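Local coordinates for flagellar biosynthesis protein FlhA (Bacillus subtilis, PDB 3MIX) that takes part in export of flagellar proteins, providing an adaptor that delivers late flagellar building blocks to the type III secretion system, at residues N216-S219 / V220-Q224. Sequence-based numbering, arbitrary orientation.
Sequences NPLS and VGDIQ
OD2 of D222 is gripped twice: the backbone N of S219 donates to it at 3.2 Å, and a water donates to the same OD2 at 2.6 Å. The S219 N-H comes in from above the carboxylate plane, 52° out of it, yet the bond is fairly straight at 157°. That water also donates to P217 O, over 2.8 Å, so the carboxylate is tied to the loop both directly and through solvent. The reciprocal bond runs from D222 N to S219 OG at 3.0 Å. It can form because the serine hydroxyl is tucked between its own backbone N and carbonyl carbon (chi1 67°), facing the first turn of the helix. Reciprocal side-chain-to-backbone bonds between the N-cap residue S219 and the N3 residue D222 make a capping box; two N-H groups at the helix start thereby gain acceptors. The carboxylate also lies near the helix N-terminus, where the helix dipole would probably favour its negative charge. Helical bonding itself begins with I223 N to S219 O, 3.2 Å long and nearly in line with the carbonyl bond. On the apolar side, L218 CB meets I223 CG1 at 4.3 Å, a loose contact between two buried side chains. The box spans the junction where the loop after helix 207-213 runs into helix 220-232. Both L218 and I223 rest on V213 of that preceding helix, while on helix 240-250 L218 meets L247 and I223 meets F244; V220, I223 and Q224 touch helix 192-205.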
loop_
_atom_site.group_PDB
_atom_site.type_symbol
_atom_site.label_atom_id
_atom_site.label_comp_id
_atom_site.label_asym_id
_atom_site.label_seq_id
_atom_site.Cartn_x
_atom_site.Cartn_y
_atom_site.Cartn_z
ATOM N N ASN A 216 -26.173 -1.288 -5.337
ATOM C CA ASN A 216 -26.913 -1.353 -4.072
ATOM C C ASN A 216 -26.733 -2.719 -3.417
ATOM O O ASN A 216 -27.060 -3.722 -4.029
ATOM C CB ASN A 216 -28.410 -1.069 -4.283
ATOM C CG ASN A 216 -29.197 -1.069 -2.974
ATOM O OD1 ASN A 216 -29.521 -0.008 -2.432
ATOM N ND2 ASN A 216 -29.496 -2.253 -2.453
ATOM N N PRO A 217 -26.281 -2.758 -2.151
ATOM C CA PRO A 217 -26.165 -1.630 -1.196
ATOM C C PRO A 217 -24.920 -0.774 -1.323
ATOM O O PRO A 217 -24.891 0.346 -0.792
ATOM C CB PRO A 217 -26.156 -2.336 0.164
ATOM C CG PRO A 217 -25.581 -3.679 -0.126
ATOM C CD PRO A 217 -26.000 -4.054 -1.511
ATOM N N LEU A 218 -23.907 -1.278 -2.028
ATOM C CA LEU A 218 -22.606 -0.634 -2.042
ATOM C C LEU A 218 -22.295 0.075 -3.353
ATOM O O LEU A 218 -22.367 -0.529 -4.422
ATOM C CB LEU A 218 -21.509 -1.661 -1.712
ATOM C CG LEU A 218 -21.601 -2.336 -0.336
ATOM C CD1 LEU A 218 -20.365 -3.243 -0.076
ATOM C CD2 LEU A 218 -21.747 -1.316 0.797
ATOM N N SER A 219 -21.930 1.354 -3.271
ATOM C CA SER A 219 -21.482 2.084 -4.457
ATOM C C SER A 219 -20.091 1.629 -4.881
ATOM O O SER A 219 -19.340 1.048 -4.081
ATOM C CB SER A 219 -21.456 3.591 -4.159
ATOM O OG SER A 219 -20.438 3.857 -3.188
ATOM N N VAL A 220 -19.704 1.931 -6.120
ATOM C CA VAL A 220 -18.308 1.712 -6.523
ATOM C C VAL A 220 -17.344 2.361 -5.510
ATOM O O VAL A 220 -16.311 1.773 -5.144
ATOM C CB VAL A 220 -18.038 2.227 -7.963
ATOM C CG1 VAL A 220 -16.535 2.126 -8.307
ATOM C CG2 VAL A 220 -18.931 1.442 -8.993
ATOM N N GLY A 221 -17.708 3.558 -5.041
ATOM C CA GLY A 221 -16.875 4.338 -4.111
ATOM C C GLY A 221 -16.674 3.644 -2.777
ATOM O O GLY A 221 -15.581 3.644 -2.232
ATOM N N ASP A 222 -17.728 3.017 -2.271
ATOM C CA ASP A 222 -17.641 2.208 -1.065
ATOM C C ASP A 222 -16.662 1.026 -1.227
ATOM O O ASP A 222 -15.855 0.745 -0.350
ATOM C CB ASP A 222 -19.033 1.675 -0.690
ATOM C CG ASP A 222 -19.998 2.765 -0.328
ATOM O OD1 ASP A 222 -19.543 3.886 -0.043
ATOM O OD2 ASP A 222 -21.228 2.528 -0.353
ATOM N N ILE A 223 -16.753 0.330 -2.351
ATOM C CA ILE A 223 -15.882 -0.812 -2.635
ATOM C C ILE A 223 -14.427 -0.378 -2.751
ATOM O O ILE A 223 -13.529 -1.016 -2.185
ATOM C CB ILE A 223 -16.337 -1.543 -3.928
ATOM C CG1 ILE A 223 -17.768 -2.070 -3.763
ATOM C CG2 ILE A 223 -15.333 -2.605 -4.368
ATOM C CD1 ILE A 223 -18.318 -2.613 -5.074
ATOM N N GLN A 224 -14.211 0.700 -3.501
ATOM C CA GLN A 224 -12.919 1.351 -3.646
ATOM C C GLN A 224 -12.204 1.596 -2.306
ATOM O O GLN A 224 -11.017 1.302 -2.187
ATOM C CB GLN A 224 -13.105 2.710 -4.400
ATOM C CG GLN A 224 -11.843 3.564 -4.531
ATOM C CD GLN A 224 -12.094 4.819 -5.387
ATOM O OE1 GLN A 224 -13.026 4.832 -6.218
ATOM N NE2 GLN A 224 -11.284 5.895 -5.173
HETATM O O HOH W 1 -23.814 2.890 -0.637
#